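Side-chain contacts in 1-deoxy-D-xylulose 5-phosphate reductoisomerase (PDB 1R0K), which catalyses the NADPH-dependent rearrangement and reduction of 1-deoxy-D-xylulose 5-phosphate to 2-C-methyl-D-erythritol 4-phosphate in isoprenoid biosynthesis: residues H272-A275 with R279-T282; Q32-T37 with M92-T97; V168-I173 with G255-Q260; L21-R26 with T268-T273. All coordinates share one frame; numbering follows the deposited sequence.

Contact 1: residues H272-A275 with R279-T282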
loop_
_atom_site.group_PDB
_atom_site.type_symbol
_atom_site.label_atom_id
_atom_site.label_comp_id
_atom_site.label_asym_id
_atom_site.label_seq_id
_atom_site.Cartn_x
_atom_site.Cartn_y
_atom_site.Cartn_z
ATOM N N HIS B 272 7.003 -8.144 -10.197
ATOM C CA HIS B 272 6.235 -8.648 -9.065
ATOM C C HIS B 272 5.661 -10.029 -9.373
ATOM O O HIS B 272 5.707 -10.921 -8.528
ATOM C CB HIS B 272 5.099 -7.669 -8.703
ATOM C CG HIS B 272 4.042 -8.260 -7.816
ATOM N ND1 HIS B 272 2.986 -8.999 -8.307
ATOM C CD2 HIS B 272 3.885 -8.232 -6.470
ATOM C CE1 HIS B 272 2.225 -9.400 -7.303
ATOM N NE2 HIS B 272 2.749 -8.949 -6.178
ATOM N N THR B 273 5.132 -10.217 -10.579
ATOM C CA THR B 273 4.545 -11.510 -10.914
ATOM C C THR B 273 5.613 -12.570 -11.136
ATOM O O THR B 273 5.395 -13.748 -10.866
ATOM C CB THR B 273 3.643 -11.429 -12.176
ATOM O OG1 THR B 273 4.448 -11.193 -13.335
ATOM C CG2 THR B 273 2.625 -10.300 -12.036
ATOM N N LEU B 274 6.775 -12.141 -11.619
ATOM C CA LEU B 274 7.875 -13.060 -11.883
ATOM C C LEU B 274 8.510 -13.581 -10.590
ATOM O O LEU B 274 8.790 -14.773 -10.462
ATOM C CB LEU B 274 8.930 -12.371 -12.768
ATOM C CG LEU B 274 10.135 -13.228 -13.169
ATOM C CD1 LEU B 274 9.655 -14.494 -13.873
ATOM C CD2 LEU B 274 11.071 -12.430 -14.070
ATOM N N ALA B 275 8.713 -12.700 -9.617
ATOM C CA ALA B 275 9.327 -13.100 -8.353
ATOM C C ALA B 275 8.357 -13.697 -7.327
ATOM O O ALA B 275 8.773 -14.468 -6.460
ATOM C CB ALA B 275 10.056 -11.908 -7.733
ATOM N N ARG B 279 10.387 -11.098 -3.966
ATOM C CA ARG B 279 10.534 -9.837 -4.680
ATOM C C ARG B 279 11.897 -9.870 -5.358
ATOM O O ARG B 279 12.832 -10.501 -4.856
ATOM C CB ARG B 279 10.475 -8.647 -3.716
ATOM C CG ARG B 279 9.116 -8.402 -3.086
ATOM C CD ARG B 279 8.205 -7.586 -3.990
ATOM N NE ARG B 279 6.939 -7.273 -3.324
ATOM C CZ ARG B 279 6.062 -6.372 -3.759
ATOM N NH1 ARG B 279 6.302 -5.681 -4.869
ATOM N NH2 ARG B 279 4.942 -6.155 -3.078
ATOM N N MET B 280 12.005 -9.210 -6.502
ATOM C CA MET B 280 13.268 -9.166 -7.225
ATOM C C MET B 280 13.561 -7.729 -7.600
ATOM O O MET B 280 12.655 -6.907 -7.709
ATOM C CB MET B 280 13.192 -10.000 -8.502
ATOM C CG MET B 280 12.282 -9.408 -9.566
ATOM S SD MET B 280 12.042 -10.505 -10.984
ATOM C CE MET B 280 13.626 -10.321 -11.843
ATOM N N GLU B 281 14.830 -7.420 -7.800
ATOM C CA GLU B 281 15.176 -6.074 -8.191
ATOM C C GLU B 281 14.899 -5.908 -9.685
ATOM O O GLU B 281 14.957 -6.875 -10.448
ATOM C CB GLU B 281 16.653 -5.807 -7.898
ATOM C CG GLU B 281 17.089 -4.399 -8.252
ATOM C CD GLU B 281 18.392 -4.015 -7.597
ATOM O OE1 GLU B 281 19.386 -4.747 -7.781
ATOM O OE2 GLU B 281 18.419 -2.978 -6.898
ATOM N N THR B 282 14.534 -4.696 -10.088
ATOM C CA THR B 282 14.316 -4.391 -11.502
ATOM C C THR B 282 14.930 -3.011 -11.673
ATOM O O THR B 282 15.192 -2.322 -10.691
ATOM C CB THR B 282 12.819 -4.310 -11.907
ATOM O OG1 THR B 282 12.266 -3.067 -11.464
ATOM C CG2 THR B 282 12.026 -5.470 -11.307
#

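Contact 2: residues Q32-T37 with M92-T97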
loop_
_atom_site.group_PDB
_atom_site.type_symbol
_atom_site.label_atom_id
_atom_site.label_comp_id
_atom_site.label_asym_id
_atom_site.label_seq_id
_atom_site.Cartn_x
_atom_site.Cartn_y
_atom_site.Cartn_z
ATOM N N GLN B 32 15.042 -20.662 -16.574
ATOM C CA GLN B 32 15.312 -21.475 -17.752
ATOM C C GLN B 32 14.140 -21.308 -18.716
ATOM O O GLN B 32 13.013 -21.705 -18.419
ATOM C CB GLN B 32 15.459 -22.945 -17.359
ATOM C CG GLN B 32 15.289 -23.908 -18.522
ATOM C CD GLN B 32 15.684 -25.326 -18.167
ATOM O OE1 GLN B 32 15.280 -25.859 -17.128
ATOM N NE2 GLN B 32 16.474 -25.952 -19.033
ATOM N N VAL B 33 14.410 -20.715 -19.871
ATOM C CA VAL B 33 13.370 -20.479 -20.857
ATOM C C VAL B 33 12.959 -21.733 -21.615
ATOM O O VAL B 33 13.785 -22.388 -22.246
ATOM C CB VAL B 33 13.814 -19.421 -21.873
ATOM C CG1 VAL B 33 12.722 -19.196 -22.904
ATOM C CG2 VAL B 33 14.135 -18.123 -21.152
ATOM N N ILE B 34 11.674 -22.060 -21.546
ATOM C CA ILE B 34 11.147 -23.215 -22.249
ATOM C C ILE B 34 10.712 -22.768 -23.640
ATOM O O ILE B 34 11.402 -23.017 -24.626
ATOM C CB ILE B 34 9.933 -23.826 -21.507
ATOM C CG1 ILE B 34 10.345 -24.258 -20.097
ATOM C CG2 ILE B 34 9.400 -25.031 -22.279
ATOM C CD1 ILE B 34 11.451 -25.292 -20.064
ATOM N N ALA B 35 9.573 -22.091 -23.723
ATOM C CA ALA B 35 9.088 -21.630 -25.013
ATOM C C ALA B 35 8.884 -20.127 -25.081
ATOM O O ALA B 35 8.582 -19.476 -24.082
ATOM C CB ALA B 35 7.789 -22.335 -25.364
ATOM N N LEU B 36 9.077 -19.585 -26.276
ATOM C CA LEU B 36 8.855 -18.172 -26.536
ATOM C C LEU B 36 7.994 -18.167 -27.784
ATOM O O LEU B 36 8.206 -18.978 -28.683
ATOM C CB LEU B 36 10.168 -17.439 -26.824
ATOM C CG LEU B 36 11.216 -17.329 -25.717
ATOM C CD1 LEU B 36 12.344 -16.431 -26.214
ATOM C CD2 LEU B 36 10.598 -16.752 -24.439
ATOM N N THR B 37 7.010 -17.280 -27.845
ATOM C CA THR B 37 6.166 -17.225 -29.027
ATOM C C THR B 37 6.011 -15.785 -29.473
ATOM O O THR B 37 6.186 -14.859 -28.684
ATOM C CB THR B 37 4.758 -17.784 -28.761
ATOM O OG1 THR B 37 3.967 -16.797 -28.086
ATOM C CG2 THR B 37 4.838 -19.045 -27.915
ATOM N N MET B 92 4.003 -27.005 -22.497
ATOM C CA MET B 92 5.311 -27.624 -22.324
ATOM C C MET B 92 5.741 -27.790 -20.865
ATOM O O MET B 92 6.752 -28.431 -20.583
ATOM C CB MET B 92 6.367 -26.859 -23.127
ATOM C CG MET B 92 6.212 -27.047 -24.634
ATOM S SD MET B 92 7.497 -26.246 -25.605
ATOM C CE MET B 92 8.865 -27.422 -25.381
ATOM N N GLY B 93 4.981 -27.211 -19.938
ATOM C CA GLY B 93 5.290 -27.381 -18.526
ATOM C C GLY B 93 6.010 -26.304 -17.731
ATOM O O GLY B 93 6.424 -26.560 -16.599
ATOM N N ALA B 94 6.155 -25.107 -18.286
ATOM C CA ALA B 94 6.838 -24.029 -17.574
ATOM C C ALA B 94 6.190 -23.755 -16.221
ATOM O O ALA B 94 4.965 -23.707 -16.114
ATOM C CB ALA B 94 6.822 -22.770 -18.411
ATOM N N ASP B 95 7.006 -23.572 -15.187
ATOM C CA ASP B 95 6.455 -23.291 -13.868
ATOM C C ASP B 95 5.862 -21.888 -13.865
ATOM O O ASP B 95 4.909 -21.605 -13.141
ATOM C CB ASP B 95 7.533 -23.389 -12.786
ATOM C CG ASP B 95 6.960 -23.252 -11.382
ATOM O OD1 ASP B 95 6.192 -24.150 -10.960
ATOM O OD2 ASP B 95 7.266 -22.246 -10.701
ATOM N N TRP B 96 6.425 -21.010 -14.688
ATOM C CA TRP B 96 5.950 -19.638 -14.766
ATOM C C TRP B 96 5.683 -19.296 -16.221
ATOM O O TRP B 96 6.563 -19.438 -17.069
ATOM C CB TRP B 96 6.994 -18.679 -14.202
ATOM C CG TRP B 96 6.504 -17.277 -14.043
ATOM C CD1 TRP B 96 5.809 -16.769 -12.984
ATOM C CD2 TRP B 96 6.694 -16.190 -14.959
ATOM N NE1 TRP B 96 5.561 -15.430 -13.178
ATOM C CE2 TRP B 96 6.091 -15.049 -14.381
ATOM C CE3 TRP B 96 7.317 -16.069 -16.210
ATOM C CZ2 TRP B 96 6.094 -13.798 -15.013
ATOM C CZ3 TRP B 96 7.320 -14.826 -16.841
ATOM C CH2 TRP B 96 6.712 -13.706 -16.239
ATOM N N THR B 97 4.465 -18.844 -16.502
ATOM C CA THR B 97 4.071 -18.499 -17.861
ATOM C C THR B 97 3.544 -17.084 -17.978
ATOM O O THR B 97 2.604 -16.704 -17.283
ATOM C CB THR B 97 2.951 -19.431 -18.387
ATOM O OG1 THR B 97 3.412 -20.784 -18.393
ATOM C CG2 THR B 97 2.537 -19.025 -19.808
#

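Contact 3: residues V168-I173 with G255-Q260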
loop_
_atom_site.group_PDB
_atom_site.type_symbol
_atom_site.label_atom_id
_atom_site.label_comp_id
_atom_site.label_asym_id
_atom_site.label_seq_id
_atom_site.Cartn_x
_atom_site.Cartn_y
_atom_site.Cartn_z
ATOM N N VAL B 168 -12.134 -6.387 2.675
ATOM C CA VAL B 168 -12.214 -5.272 1.742
ATOM C C VAL B 168 -13.506 -4.464 1.868
ATOM O O VAL B 168 -14.602 -5.023 1.843
ATOM C CB VAL B 168 -12.107 -5.756 0.266
ATOM C CG1 VAL B 168 -12.337 -4.578 -0.692
ATOM C CG2 VAL B 168 -10.745 -6.373 0.016
ATOM N N ARG B 169 -13.368 -3.148 2.007
ATOM C CA ARG B 169 -14.524 -2.265 2.066
ATOM C C ARG B 169 -14.758 -1.757 0.647
ATOM O O ARG B 169 -15.893 -1.685 0.179
ATOM C CB ARG B 169 -14.276 -1.076 2.993
ATOM C CG ARG B 169 -15.364 -0.007 2.903
ATOM C CD ARG B 169 -15.239 0.983 4.036
ATOM N NE ARG B 169 -15.559 0.352 5.313
ATOM C CZ ARG B 169 -14.924 0.609 6.450
ATOM N NH1 ARG B 169 -13.928 1.484 6.470
ATOM N NH2 ARG B 169 -15.297 0.001 7.569
ATOM N N ARG B 170 -13.676 -1.400 -0.035
ATOM C CA ARG B 170 -13.780 -0.922 -1.408
ATOM C C ARG B 170 -12.455 -1.034 -2.151
ATOM O O ARG B 170 -11.385 -1.008 -1.547
ATOM C CB ARG B 170 -14.256 0.538 -1.451
ATOM C CG ARG B 170 -13.325 1.530 -0.776
ATOM C CD ARG B 170 -13.627 2.995 -1.157
ATOM N NE ARG B 170 -12.897 3.899 -0.274
ATOM C CZ ARG B 170 -12.725 5.205 -0.468
ATOM N NH1 ARG B 170 -13.223 5.815 -1.536
ATOM N NH2 ARG B 170 -12.050 5.905 0.429
ATOM N N ILE B 171 -12.545 -1.200 -3.467
ATOM C CA ILE B 171 -11.371 -1.263 -4.327
ATOM C C ILE B 171 -11.501 -0.038 -5.227
ATOM O O ILE B 171 -12.526 0.160 -5.886
ATOM C CB ILE B 171 -11.342 -2.542 -5.199
ATOM C CG1 ILE B 171 -10.993 -3.754 -4.330
ATOM C CG2 ILE B 171 -10.337 -2.378 -6.338
ATOM C CD1 ILE B 171 -10.854 -5.055 -5.103
ATOM N N ILE B 172 -10.465 0.788 -5.233
ATOM C CA ILE B 172 -10.467 2.002 -6.029
ATOM C C ILE B 172 -9.573 1.831 -7.244
ATOM O O ILE B 172 -8.360 1.690 -7.116
ATOM C CB ILE B 172 -9.948 3.195 -5.214
ATOM C CG1 ILE B 172 -10.728 3.310 -3.905
ATOM C CG2 ILE B 172 -10.069 4.478 -6.031
ATOM C CD1 ILE B 172 -10.143 4.329 -2.950
ATOM N N ILE B 173 -10.181 1.813 -8.421
ATOM C CA ILE B 173 -9.418 1.694 -9.645
ATOM C C ILE B 173 -9.141 3.124 -10.087
ATOM O O ILE B 173 -10.060 3.872 -10.414
ATOM C CB ILE B 173 -10.210 0.971 -10.746
ATOM C CG1 ILE B 173 -10.653 -0.406 -10.253
ATOM C CG2 ILE B 173 -9.352 0.836 -11.998
ATOM C CD1 ILE B 173 -11.510 -1.157 -11.253
ATOM N N GLY B 255 -10.526 1.111 7.912
ATOM C CA GLY B 255 -10.347 2.444 7.370
ATOM C C GLY B 255 -9.027 2.608 6.647
ATOM O O GLY B 255 -8.795 3.609 5.969
ATOM N N SER B 256 -8.162 1.611 6.788
ATOM C CA SER B 256 -6.857 1.651 6.152
ATOM C C SER B 256 -6.957 1.480 4.639
ATOM O O SER B 256 -7.678 0.618 4.136
ATOM C CB SER B 256 -5.959 0.563 6.735
ATOM O OG SER B 256 -4.722 0.509 6.050
ATOM N N ILE B 257 -6.247 2.327 3.912
ATOM C CA ILE B 257 -6.246 2.229 2.465
ATOM C C ILE B 257 -4.815 1.946 2.039
ATOM O O ILE B 257 -3.905 2.728 2.323
ATOM C CB ILE B 257 -6.720 3.536 1.807
ATOM C CG1 ILE B 257 -8.172 3.818 2.206
ATOM C CG2 ILE B 257 -6.604 3.417 0.288
ATOM C CD1 ILE B 257 -8.675 5.186 1.777
ATOM N N LEU B 258 -4.614 0.807 1.391
ATOM C CA LEU B 258 -3.290 0.443 0.911
ATOM C C LEU B 258 -3.262 0.801 -0.565
ATOM O O LEU B 258 -4.185 0.480 -1.305
ATOM C CB LEU B 258 -3.034 -1.054 1.102
ATOM C CG LEU B 258 -2.998 -1.514 2.561
ATOM C CD1 LEU B 258 -2.647 -2.997 2.634
ATOM C CD2 LEU B 258 -1.974 -0.678 3.327
ATOM N N ALA B 259 -2.204 1.476 -0.984
ATOM C CA ALA B 259 -2.085 1.875 -2.375
ATOM C C ALA B 259 -0.738 1.451 -2.938
ATOM O O ALA B 259 0.233 1.291 -2.200
ATOM C CB ALA B 259 -2.245 3.388 -2.490
ATOM N N GLN B 260 -0.692 1.237 -4.245
ATOM C CA GLN B 260 0.559 0.880 -4.892
ATOM C C GLN B 260 0.861 2.094 -5.753
ATOM O O GLN B 260 0.012 2.547 -6.528
ATOM C CB GLN B 260 0.409 -0.378 -5.744
ATOM C CG GLN B 260 1.749 -0.992 -6.170
ATOM C CD GLN B 260 2.338 -0.344 -7.419
ATOM O OE1 GLN B 260 3.501 -0.586 -7.775
ATOM N NE2 GLN B 260 1.540 0.469 -8.094
#

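Contact 4: residues L21-R26 with T268-T273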
loop_
_atom_site.group_PDB
_atom_site.type_symbol
_atom_site.label_atom_id
_atom_site.label_comp_id
_atom_site.label_asym_id
_atom_site.label_seq_id
_atom_site.Cartn_x
_atom_site.Cartn_y
_atom_site.Cartn_z
ATOM N N LEU B 21 11.337 -10.310 -20.939
ATOM C CA LEU B 21 12.638 -10.892 -21.273
ATOM C C LEU B 21 13.780 -10.118 -20.621
ATOM O O LEU B 21 14.777 -10.706 -20.197
ATOM C CB LEU B 21 12.822 -10.939 -22.790
ATOM C CG LEU B 21 12.187 -12.177 -23.438
ATOM C CD1 LEU B 21 12.167 -12.037 -24.941
ATOM C CD2 LEU B 21 12.967 -13.409 -23.023
ATOM N N ASP B 22 13.629 -8.801 -20.541
ATOM C CA ASP B 22 14.639 -7.955 -19.917
ATOM C C ASP B 22 14.944 -8.508 -18.524
ATOM O O ASP B 22 16.102 -8.730 -18.173
ATOM C CB ASP B 22 14.125 -6.513 -19.799
ATOM C CG ASP B 22 15.151 -5.572 -19.174
ATOM O OD1 ASP B 22 15.984 -5.008 -19.915
ATOM O OD2 ASP B 22 15.126 -5.402 -17.936
ATOM N N LEU B 23 13.900 -8.753 -17.737
ATOM C CA LEU B 23 14.088 -9.264 -16.384
ATOM C C LEU B 23 14.609 -10.694 -16.358
ATOM O O LEU B 23 15.431 -11.044 -15.513
ATOM C CB LEU B 23 12.774 -9.174 -15.591
ATOM C CG LEU B 23 12.203 -7.761 -15.426
ATOM C CD1 LEU B 23 11.035 -7.790 -14.437
ATOM C CD2 LEU B 23 13.290 -6.824 -14.919
ATOM N N ILE B 24 14.131 -11.524 -17.283
ATOM C CA ILE B 24 14.579 -12.914 -17.343
ATOM C C ILE B 24 16.069 -12.998 -17.687
ATOM O O ILE B 24 16.822 -13.737 -17.057
ATOM C CB ILE B 24 13.781 -13.715 -18.405
ATOM C CG1 ILE B 24 12.325 -13.866 -17.955
ATOM C CG2 ILE B 24 14.421 -15.091 -18.615
ATOM C CD1 ILE B 24 11.420 -14.505 -18.988
ATOM N N GLU B 25 16.490 -12.228 -18.681
ATOM C CA GLU B 25 17.881 -12.254 -19.106
ATOM C C GLU B 25 18.890 -11.692 -18.103
ATOM O O GLU B 25 20.089 -11.964 -18.210
ATOM C CB GLU B 25 18.000 -11.581 -20.469
ATOM C CG GLU B 25 17.398 -12.456 -21.564
ATOM C CD GLU B 25 17.515 -11.850 -22.939
ATOM O OE1 GLU B 25 16.576 -11.138 -23.365
ATOM O OE2 GLU B 25 18.557 -12.081 -23.587
ATOM N N ARG B 26 18.406 -10.930 -17.126
ATOM C CA ARG B 26 19.263 -10.384 -16.073
ATOM C C ARG B 26 19.356 -11.446 -14.982
ATOM O O ARG B 26 20.033 -11.261 -13.971
ATOM C CB ARG B 26 18.644 -9.121 -15.463
ATOM C CG ARG B 26 18.493 -7.962 -16.418
ATOM C CD ARG B 26 17.683 -6.831 -15.793
ATOM N NE ARG B 26 17.516 -5.732 -16.736
ATOM C CZ ARG B 26 18.472 -4.868 -17.052
ATOM N NH1 ARG B 26 19.669 -4.966 -16.490
ATOM N NH2 ARG B 26 18.239 -3.922 -17.949
ATOM N N THR B 268 8.036 -3.184 -13.163
ATOM C CA THR B 268 7.691 -3.248 -11.746
ATOM C C THR B 268 6.577 -4.277 -11.545
ATOM O O THR B 268 6.737 -5.211 -10.769
ATOM C CB THR B 268 7.276 -1.867 -11.191
ATOM O OG1 THR B 268 8.429 -1.015 -11.163
ATOM C CG2 THR B 268 6.715 -2.001 -9.769
ATOM N N PRO B 269 5.434 -4.118 -12.233
ATOM C CA PRO B 269 4.386 -5.128 -12.037
ATOM C C PRO B 269 4.816 -6.503 -12.576
ATOM O O PRO B 269 4.501 -7.531 -11.984
ATOM C CB PRO B 269 3.184 -4.541 -12.789
ATOM C CG PRO B 269 3.830 -3.651 -13.838
ATOM C CD PRO B 269 4.926 -2.991 -13.035
ATOM N N ILE B 270 5.539 -6.526 -13.695
ATOM C CA ILE B 270 5.990 -7.802 -14.246
ATOM C C ILE B 270 6.943 -8.439 -13.242
ATOM O O ILE B 270 6.812 -9.616 -12.910
ATOM C CB ILE B 270 6.715 -7.626 -15.615
ATOM C CG1 ILE B 270 5.719 -7.178 -16.686
ATOM C CG2 ILE B 270 7.355 -8.946 -16.049
ATOM C CD1 ILE B 270 6.360 -6.827 -18.014
ATOM N N GLY B 271 7.895 -7.648 -12.750
ATOM C CA GLY B 271 8.846 -8.152 -11.774
ATOM C C GLY B 271 8.130 -8.743 -10.571
ATOM O O GLY B 271 8.585 -9.721 -9.980
ATOM N N HIS B 272 7.003 -8.144 -10.197
ATOM C CA HIS B 272 6.235 -8.648 -9.065
ATOM C C HIS B 272 5.661 -10.029 -9.373
ATOM O O HIS B 272 5.707 -10.921 -8.528
ATOM C CB HIS B 272 5.099 -7.669 -8.703
ATOM C CG HIS B 272 4.042 -8.260 -7.816
ATOM N ND1 HIS B 272 2.986 -8.999 -8.307
ATOM C CD2 HIS B 272 3.885 -8.232 -6.470
ATOM C CE1 HIS B 272 2.225 -9.400 -7.303
ATOM N NE2 HIS B 272 2.749 -8.949 -6.178
ATOM N N THR B 273 5.132 -10.217 -10.579
ATOM C CA THR B 273 4.545 -11.510 -10.914
ATOM C C THR B 273 5.613 -12.570 -11.136
ATOM O O THR B 273 5.395 -13.748 -10.866
ATOM C CB THR B 273 3.643 -11.429 -12.176
ATOM O OG1 THR B 273 4.448 -11.193 -13.335
ATOM C CG2 THR B 273 2.625 -10.300 -12.036
#

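Contact 1: residues H272-A275 with R279-T282
Met280 lies against Ala275 and Leu274 at the end of helix 267-275. Its CB is 3.8 Å from Ala275 CB. Ala275 CB is also 3.5 Å from Met280 N, so the methyl presses on the backbone as well as on the side chain. Further out, the sulfur takes over. Met280 SD is 3.8 Å from Leu274 CD2, and the two side chains cross obliquely. The Met280 CG stands between its backbone N and carbonyl carbon (chi1 69°), which carries the chain back along the helix. The backbone leaves the helix, turns through three residues and runs on as an extended loop along the helix it has just left. With an alanine in place of Met280, Leu274 is likely to lose its sulfur neighbour, and a gap would probably open beside Leu23 of helix 15-25, which Met280 also touches.

Arg279 reaches back to His272. Its guanidinium turns one face to the imidazole edge, with the planes 73° apart and His272 CD2 3.9 Å from Arg279 CZ. The charge is spent on other groups: NH1 forms a salt bridge with Asp254 of the second subunit and a hydrogen bond with Gln158. Tyr252 of that subunit adds a cation-pi contact. The His272 ring also meets the rings of Trp276 and Phe157.

Contact 2: residues Q32-T37 with M92-T97
Ile34 and Met92 meet obliquely above the seven-stranded parallel sheet of the N-terminal Rossmann-type NADPH-binding domain. Ile34 belongs to strand 31-38. Met92 lies in the loop that joins helix 83-90 to strand 96-99. Strand 5-10 runs between these two strands, so the contact passes over a neighbour and is made by side chains alone.

The CG2 methyl of Ile34 does most of the touching. It is anti to the backbone N of Ile34 and comes within 3.6 Å of Met92 CB. The methionine chain then folds round the same methyl. It runs straight as far as SD and bends at its last torsion (chi3 78°), which brings the terminal methyl back, with Met92 CE 4.0 Å from Ile34 CG2. The sulfur touches two side chains of the strand, Ile34 through CG2 and Ala35 through CB; Met92 SD is 4.0 Å from Ile34 CG2. Ala35, the next residue of the strand, also turns its methyl toward the loop. Two successive residues can do so because Ile34 departs from strand geometry (psi -76°), which interrupts the usual alternation of sides.

The other branch of Ile34 serves the far end of the loop, near the start of strand 96-99. Both Ile34 and Ala94 also rest on Thr8 of the intervening strand. Helix 83-90 closes in through Ala89, which touches Ala35, and Met92 also touches Lys55. The sulfur meets the small side chain of the strand at 3.9 Å, from Met92 SD to Ala35 CB, while Ile34 CG1 stands 4.2 Å from Ala94 CB.

Contact 3: residues V168-I173 with G255-Q260
Arg169 and Arg170 reach Gly255 and Ile257 with their polar ends, and both also grip Glu251: Arg169 NH1 makes a salt bridge to its OE2 and Arg170 NE one to its OE1. Strand 168-175, an inner strand of the mixed four-stranded sheet, has a classic beta bulge at Arg169 and Arg170, opposite Glu251. Strand 246-252, which bears Glu251, lies between strands 168-175 and 257-261. The two segments therefore meet across an intervening strand, through the long arginine side chains.

Arg169 is bent at chi3 (-68°), and its guanidinium comes down obliquely on the turn before strand 257-261. There Arg169 NH1 is 3.7 Å from Gly255 N and 3.8 Å from Gly255 CA. These are packing distances. The backbone angles of Gly255 (phi 99°, psi -10°) would jam a CB against the preceding carbonyl.

Arg170 is extended from CG to NE. Its guanidinium lies flat over the Ile172 methyl on the same strand, with Ile172 CD1 3.6 Å from the plane, over its centre. Its charge has further partners: NH1 forms a salt bridge with Glu237, and NH2 donates to Leu287 O of the second subunit. Arg169 likewise reaches Glu281 of that subunit through NH2. With so many holds, the planes of both guanidinium groups are probably fixed.

Strand 257-261 pairs in antiparallel fashion with a strand of the second subunit, so the sheet continues across the dimer. Ile257 rests on Met249 and Glu251 of the intervening strand. Its outermost methyl approaches the arginine obliquely, with Ile257 CD1 3.7 Å from Arg170 NH2.

Contact 4: residues L21-R26 with T268-T273
Helix 15-25 of the Rossmann-type NADPH-binding domain packs here against helix 267-275, from a distant part of the chain. Leu23 carries the contact. Leu23 CD1 meets the second helix where Gly271 shows only backbone, at 3.5 Å from Gly271 CA and 3.6 Å from Gly271 N. The carbon pair is tighter than usual van der Waals contact. A CB on Gly271 would lie about as close to the same methyl, so the lack of a side chain probably helps the helices approach this closely.

Leu23 CG lies anti to the carbonyl carbon (chi1 -60°), which sends the side chain across to the other helix. Leu274 and Met280 also touch Leu23. Ile270 CG2 lies 4.2 Å from Leu23 CD1, and the Ile270 side chain also packs along the same helix on Ile16, Ser19 and Thr20. Ile16 is a predicted NADPH-binding residue, so the packing reaches close to the probable cofactor site.

Just past the end of the first helix, Arg26 reaches back to Asp22 one turn earlier. It holds the carboxylate side-on: Arg26 NE to Asp22 OD2 is 2.7 Å and straight at 179°, and Arg26 NH2 to Asp22 OD1 is 3.2 Å. Arg267 NH1 forms a second salt bridge with Asp22 OD2. In the other helix, Thr273 OG1 donates to Ile270 O at 2.9 Å, in the carbonyl plane and on a lone pair.

Overall arrangement
From the N terminus, helix 15-25 opens the widest loop, which contact 4 closes some 240 residues later at helix 267-275. Contacts 2 and 3 both fall within that span, one after the other. Contact 2 ties strand 31-38 to the approach to strand 96-99 in the parallel sheet. Contact 3 joins parts of the mixed sheet at the dimer interface, and its centre is about 34 Å from that of contact 2. Contact 1 then closes a short loop that starts on the helix used by contact 4. Trp96 NE1 and Thr273 O, 2.9 Å apart, probably link contact 2 to this helix by a hydrogen bond.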